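Local coordinates for DspB (Aggregatibacter actinomycetemcomitans, PDB 1YHT), which probably hydrolyses the beta-linked N-acetylglucosamine polymer of biofilms, as a family 20 glycoside hydrolase with a TIM-barrel catalytic domain, at residues T268-V280 with D297-R310. Residues are numbered along the deposited sequence; the frame is centred on the assembly and turned at random.
Sequences TVLNYNSYYLYIV and DVIKNWDLGVWDGR. With ACY (acetic acid), chain B.
Three side-chain N-H groups converge on the carbonyl oxygen Val306 O: Asn271 ND2 at 2.8 Å, Trp302 NE1 and, by the longest of the three bonds, Asn273 ND2. The indole N-H arrives in the carbonyl plane, whereas the two amides donate from opposite sides of that plane. Each amide spends its other N-H on a second backbone carbonyl, Asn271 ND2 reaching Leu304 O (2.9 Å) and Asn273 ND2 reaching Gly309 O (2.7 Å, nearly straight at 172°). Asn271 OD1 accepts from Asn273 N in an Asx turn, and Asn273 OD1 weakly caps helix 274-277 at Tyr275 N. Next to the asparagines Leu277 CD2 sits over the six-membered ring of Trp302, while Trp302 CB lies against one face of the Tyr276 ring, 3.9 Å from its centroid. On the exposed side Arg310 CB packs over the Tyr275 ring; the arginine side chain bends at chi3 (-49°), bringing NH1 back to Tyr275 OH at 2.8 Å. The contact joins the end of barrel strand 269-271 to the loop after helix 287-301, with Leu277 and Trp302 also meeting helix 339-358. Two asparagines and the indole thus tie the carbonyls of Leu304, Val306 and Gly309, and the paired bonds, each acceptor in its amide plane, fix both amide rotations.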
loop_
_atom_site.group_PDB
_atom_site.type_symbol
_atom_site.label_atom_id
_atom_site.label_comp_id
_atom_site.label_asym_id
_atom_site.label_seq_id
_atom_site.Cartn_x
_atom_site.Cartn_y
_atom_site.Cartn_z
ATOM N N THR A 268 -6.646 4.871 15.126
ATOM C CA THR A 268 -7.341 4.145 14.081
ATOM C C THR A 268 -6.407 3.101 13.509
ATOM O O THR A 268 -5.314 3.415 13.052
ATOM C CB THR A 268 -7.789 5.117 12.999
ATOM O OG1 THR A 268 -8.670 6.059 13.607
ATOM C CG2 THR A 268 -8.492 4.429 11.873
ATOM N N VAL A 269 -6.822 1.838 13.563
ATOM C CA VAL A 269 -6.007 0.774 13.028
ATOM C C VAL A 269 -6.871 -0.161 12.169
ATOM O O VAL A 269 -7.899 -0.680 12.636
ATOM C CB VAL A 269 -5.324 -0.039 14.130
ATOM C CG1 VAL A 269 -4.364 -1.043 13.491
ATOM C CG2 VAL A 269 -4.565 0.890 15.155
ATOM N N LEU A 270 -6.392 -0.425 10.954
ATOM C CA LEU A 270 -6.960 -1.456 10.070
ATOM C C LEU A 270 -6.061 -2.676 10.090
ATOM O O LEU A 270 -4.829 -2.553 10.065
ATOM C CB LEU A 270 -7.107 -0.959 8.618
ATOM C CG LEU A 270 -8.165 0.105 8.352
ATOM C CD1 LEU A 270 -7.691 1.500 8.856
ATOM C CD2 LEU A 270 -8.519 0.167 6.869
ATOM N N ASN A 271 -6.695 -3.840 10.113
ATOM C CA ASN A 271 -6.010 -5.083 10.222
ATOM C C ASN A 271 -5.690 -5.610 8.822
ATOM O O ASN A 271 -6.569 -5.954 8.057
ATOM C CB ASN A 271 -6.898 -6.073 11.002
ATOM C CG ASN A 271 -6.204 -7.405 11.297
ATOM O OD1 ASN A 271 -5.068 -7.630 10.884
ATOM N ND2 ASN A 271 -6.890 -8.290 12.049
ATOM N N TYR A 272 -4.416 -5.674 8.509
ATOM C CA TYR A 272 -3.951 -6.162 7.221
ATOM C C TYR A 272 -3.264 -7.533 7.367
ATOM O O TYR A 272 -2.600 -7.982 6.436
ATOM C CB TYR A 272 -2.999 -5.159 6.615
ATOM C CG TYR A 272 -3.630 -4.051 5.761
ATOM C CD1 TYR A 272 -4.600 -3.204 6.274
ATOM C CD2 TYR A 272 -3.212 -3.830 4.445
ATOM C CE1 TYR A 272 -5.139 -2.157 5.507
ATOM C CE2 TYR A 272 -3.731 -2.766 3.694
ATOM C CZ TYR A 272 -4.708 -1.935 4.226
ATOM O OH TYR A 272 -5.247 -0.837 3.506
ATOM N N ASN A 273 -3.413 -8.152 8.559
ATOM C CA ASN A 273 -2.757 -9.456 8.932
ATOM C C ASN A 273 -2.255 -10.234 7.744
ATOM O O ASN A 273 -3.052 -10.830 7.032
ATOM C CB ASN A 273 -3.747 -10.325 9.723
ATOM C CG ASN A 273 -3.144 -11.654 10.211
ATOM O OD1 ASN A 273 -2.193 -12.175 9.637
ATOM N ND2 ASN A 273 -3.715 -12.194 11.270
ATOM N N SER A 274 -0.933 -10.266 7.549
ATOM C CA SER A 274 -0.335 -10.895 6.368
ATOM C C SER A 274 -0.588 -12.408 6.305
ATOM O O SER A 274 -0.696 -12.966 5.238
ATOM C CB SER A 274 1.166 -10.614 6.282
ATOM O OG SER A 274 1.824 -11.109 7.433
ATOM N N TYR A 275 -0.745 -13.073 7.439
ATOM C CA TYR A 275 -1.020 -14.508 7.350
ATOM C C TYR A 275 -2.308 -14.851 6.602
ATOM O O TYR A 275 -2.289 -15.738 5.744
ATOM C CB TYR A 275 -1.041 -15.152 8.717
ATOM C CG TYR A 275 -1.141 -16.661 8.632
ATOM C CD1 TYR A 275 -0.020 -17.449 8.334
ATOM C CD2 TYR A 275 -2.351 -17.285 8.803
ATOM C CE1 TYR A 275 -0.121 -18.834 8.236
ATOM C CE2 TYR A 275 -2.459 -18.671 8.737
ATOM C CZ TYR A 275 -1.344 -19.428 8.478
ATOM O OH TYR A 275 -1.516 -20.785 8.389
ATOM N N TYR A 276 -3.416 -14.194 6.944
ATOM C CA TYR A 276 -4.725 -14.470 6.314
ATOM C C TYR A 276 -5.090 -13.559 5.132
ATOM O O TYR A 276 -5.925 -13.912 4.290
ATOM C CB TYR A 276 -5.841 -14.327 7.348
ATOM C CG TYR A 276 -5.886 -15.471 8.314
ATOM C CD1 TYR A 276 -6.302 -16.736 7.879
ATOM C CD2 TYR A 276 -5.481 -15.315 9.649
ATOM C CE1 TYR A 276 -6.344 -17.796 8.741
ATOM C CE2 TYR A 276 -5.552 -16.396 10.543
ATOM C CZ TYR A 276 -5.971 -17.624 10.073
ATOM O OH TYR A 276 -6.023 -18.715 10.907
ATOM N N LEU A 277 -4.504 -12.373 5.129
ATOM C CA LEU A 277 -4.969 -11.300 4.283
ATOM C C LEU A 277 -4.000 -10.861 3.205
ATOM O O LEU A 277 -4.348 -9.983 2.427
ATOM C CB LEU A 277 -5.417 -10.112 5.136
ATOM C CG LEU A 277 -6.418 -10.408 6.251
ATOM C CD1 LEU A 277 -6.728 -9.170 7.009
ATOM C CD2 LEU A 277 -7.725 -11.038 5.781
ATOM N N TYR A 278 -2.820 -11.460 3.140
ATOM C CA TYR A 278 -1.918 -11.290 1.982
ATOM C C TYR A 278 -2.082 -12.495 1.081
ATOM O O TYR A 278 -2.126 -13.631 1.563
ATOM C CB TYR A 278 -0.450 -11.244 2.398
ATOM C CG TYR A 278 0.053 -9.913 2.891
ATOM C CD1 TYR A 278 -0.818 -8.922 3.368
ATOM C CD2 TYR A 278 1.418 -9.662 2.944
ATOM C CE1 TYR A 278 -0.343 -7.730 3.820
ATOM C CE2 TYR A 278 1.891 -8.475 3.448
ATOM C CZ TYR A 278 1.022 -7.505 3.850
ATOM O OH TYR A 278 1.534 -6.278 4.274
ATOM N N ILE A 279 -2.187 -12.225 -0.222
ATOM C CA ILE A 279 -2.029 -13.270 -1.220
ATOM C C ILE A 279 -0.973 -12.797 -2.223
ATOM O O ILE A 279 -0.960 -11.614 -2.631
ATOM C CB ILE A 279 -3.412 -13.715 -1.866
ATOM C CG1 ILE A 279 -3.191 -14.891 -2.817
ATOM C CG2 ILE A 279 -4.085 -12.553 -2.594
ATOM C CD1 ILE A 279 -4.466 -15.723 -3.060
ATOM N N VAL A 280 -0.107 -13.724 -2.638
ATOM C CA VAL A 280 0.954 -13.471 -3.592
ATOM C C VAL A 280 0.770 -14.418 -4.795
ATOM O O VAL A 280 1.355 -15.517 -4.874
ATOM C CB VAL A 280 2.377 -13.601 -2.926
ATOM C CG1 VAL A 280 3.453 -13.008 -3.807
ATOM C CG2 VAL A 280 2.391 -12.892 -1.511
ATOM N N ASP A 297 -10.493 -20.810 4.073
ATOM C CA ASP A 297 -9.635 -20.732 5.268
ATOM C C ASP A 297 -9.922 -19.448 6.056
ATOM O O ASP A 297 -10.098 -19.489 7.268
ATOM C CB ASP A 297 -8.154 -20.873 4.862
ATOM C CG ASP A 297 -7.193 -20.992 6.066
ATOM O OD1 ASP A 297 -7.506 -21.717 7.020
ATOM O OD2 ASP A 297 -6.114 -20.368 6.017
ATOM N N VAL A 298 -10.043 -18.325 5.360
ATOM C CA VAL A 298 -10.457 -17.067 5.996
ATOM C C VAL A 298 -11.872 -17.192 6.598
ATOM O O VAL A 298 -12.133 -16.781 7.716
ATOM C CB VAL A 298 -10.384 -15.910 4.960
ATOM C CG1 VAL A 298 -11.150 -14.644 5.424
ATOM C CG2 VAL A 298 -8.919 -15.627 4.649
ATOM N N ILE A 299 -12.784 -17.789 5.856
ATOM C CA ILE A 299 -14.144 -17.930 6.349
ATOM C C ILE A 299 -14.186 -18.761 7.645
ATOM O O ILE A 299 -14.854 -18.382 8.613
ATOM C CB ILE A 299 -15.038 -18.570 5.274
ATOM C CG1 ILE A 299 -15.306 -17.557 4.134
ATOM C CG2 ILE A 299 -16.368 -19.081 5.874
ATOM C CD1 ILE A 299 -15.632 -18.198 2.844
ATOM N N LYS A 300 -13.466 -19.878 7.647
ATOM C CA LYS A 300 -13.472 -20.823 8.783
ATOM C C LYS A 300 -12.701 -20.308 10.002
ATOM O O LYS A 300 -13.179 -20.420 11.136
ATOM C CB LYS A 300 -12.848 -22.124 8.303
ATOM C CG LYS A 300 -12.818 -23.284 9.293
ATOM C CD LYS A 300 -13.923 -24.269 9.046
ATOM C CE LYS A 300 -13.486 -25.682 9.458
ATOM N NZ LYS A 300 -12.887 -25.705 10.797
ATOM N N ASN A 301 -11.549 -19.697 9.732
ATOM C CA ASN A 301 -10.492 -19.478 10.729
ATOM C C ASN A 301 -10.120 -18.017 11.010
ATOM O O ASN A 301 -9.497 -17.741 12.028
ATOM C CB ASN A 301 -9.202 -20.241 10.329
ATOM C CG ASN A 301 -9.440 -21.735 10.120
ATOM O OD1 ASN A 301 -9.197 -22.284 9.031
ATOM N ND2 ASN A 301 -9.918 -22.391 11.135
ATOM N N TRP A 302 -10.449 -17.079 10.120
ATOM C CA TRP A 302 -10.100 -15.690 10.387
ATOM C C TRP A 302 -11.260 -14.897 10.965
ATOM O O TRP A 302 -12.427 -15.115 10.602
ATOM C CB TRP A 302 -9.524 -14.988 9.148
ATOM C CG TRP A 302 -9.089 -13.588 9.481
ATOM C CD1 TRP A 302 -8.032 -13.212 10.252
ATOM C CD2 TRP A 302 -9.756 -12.389 9.100
ATOM N NE1 TRP A 302 -7.976 -11.831 10.347
ATOM C CE2 TRP A 302 -9.023 -11.305 9.642
ATOM C CE3 TRP A 302 -10.866 -12.114 8.296
ATOM C CZ2 TRP A 302 -9.387 -9.987 9.428
ATOM C CZ3 TRP A 302 -11.242 -10.795 8.121
ATOM C CH2 TRP A 302 -10.517 -9.753 8.717
ATOM N N ASP A 303 -10.957 -13.995 11.891
ATOM C CA ASP A 303 -11.898 -12.939 12.254
ATOM C C ASP A 303 -11.142 -11.650 12.491
ATOM O O ASP A 303 -9.895 -11.640 12.619
ATOM C CB ASP A 303 -12.790 -13.286 13.472
ATOM C CG ASP A 303 -12.032 -13.391 14.765
ATOM O OD1 ASP A 303 -11.715 -12.340 15.362
ATOM O OD2 ASP A 303 -11.821 -14.548 15.219
ATOM N N LEU A 304 -11.890 -10.559 12.554
ATOM C CA LEU A 304 -11.261 -9.230 12.530
ATOM C C LEU A 304 -10.260 -9.016 13.695
ATOM O O LEU A 304 -9.327 -8.214 13.573
ATOM C CB LEU A 304 -12.334 -8.144 12.517
ATOM C CG LEU A 304 -11.821 -6.718 12.406
ATOM C CD1 LEU A 304 -11.009 -6.535 11.058
ATOM C CD2 LEU A 304 -12.950 -5.726 12.540
ATOM N N GLY A 305 -10.445 -9.734 14.797
ATOM C CA GLY A 305 -9.608 -9.572 15.978
ATOM C C GLY A 305 -8.315 -10.355 15.977
ATOM O O GLY A 305 -7.454 -10.191 16.866
ATOM N N VAL A 306 -8.180 -11.222 14.995
ATOM C CA VAL A 306 -7.013 -11.991 14.808
ATOM C C VAL A 306 -6.094 -11.135 13.972
ATOM O O VAL A 306 -6.332 -10.972 12.770
ATOM C CB VAL A 306 -7.315 -13.310 14.147
ATOM C CG1 VAL A 306 -6.016 -14.121 13.877
ATOM C CG2 VAL A 306 -8.267 -14.156 15.029
ATOM N N TRP A 307 -5.042 -10.601 14.620
ATOM C CA TRP A 307 -4.118 -9.629 13.973
ATOM C C TRP A 307 -2.695 -10.133 13.888
ATOM O O TRP A 307 -1.961 -9.699 13.014
ATOM C CB TRP A 307 -4.104 -8.301 14.715
ATOM C CG TRP A 307 -3.594 -8.435 16.103
ATOM C CD1 TRP A 307 -4.309 -8.804 17.203
ATOM C CD2 TRP A 307 -2.249 -8.224 16.552
ATOM N NE1 TRP A 307 -3.494 -8.834 18.305
ATOM C CE2 TRP A 307 -2.224 -8.480 17.937
ATOM C CE3 TRP A 307 -1.066 -7.857 15.918
ATOM C CZ2 TRP A 307 -1.056 -8.381 18.699
ATOM C CZ3 TRP A 307 0.097 -7.754 16.676
ATOM C CH2 TRP A 307 0.090 -8.017 18.053
ATOM N N ASP A 308 -2.285 -11.020 14.801
ATOM C CA ASP A 308 -0.883 -11.439 14.901
ATOM C C ASP A 308 -0.658 -12.757 14.137
ATOM O O ASP A 308 -0.562 -13.863 14.733
ATOM C CB ASP A 308 -0.431 -11.507 16.369
ATOM C CG ASP A 308 1.001 -11.998 16.546
ATOM O OD1 ASP A 308 1.822 -11.950 15.617
ATOM O OD2 ASP A 308 1.312 -12.470 17.652
ATOM N N GLY A 309 -0.552 -12.627 12.814
ATOM C CA GLY A 309 -0.419 -13.781 11.930
ATOM C C GLY A 309 -1.517 -14.787 12.238
ATOM O O GLY A 309 -2.686 -14.407 12.405
ATOM N N ARG A 310 -1.147 -16.064 12.338
ATOM C CA ARG A 310 -2.109 -17.092 12.789
ATOM C C ARG A 310 -2.309 -17.209 14.282
ATOM O O ARG A 310 -3.135 -18.038 14.707
ATOM C CB ARG A 310 -1.830 -18.485 12.201
ATOM C CG ARG A 310 -0.393 -19.003 12.308
ATOM C CD ARG A 310 -0.353 -20.514 11.915
ATOM N NE ARG A 310 -1.395 -21.270 12.613
ATOM C CZ ARG A 310 -2.377 -21.975 12.033
ATOM N NH1 ARG A 310 -2.451 -22.067 10.712
ATOM N NH2 ARG A 310 -3.284 -22.609 12.790
HETATM C C ACY B . 4.568 -4.686 3.469
HETATM O O ACY B . 4.149 -5.839 3.631
HETATM O OXT ACY B . 5.744 -4.418 3.107
HETATM C CH3 ACY B . 3.597 -3.575 3.685
#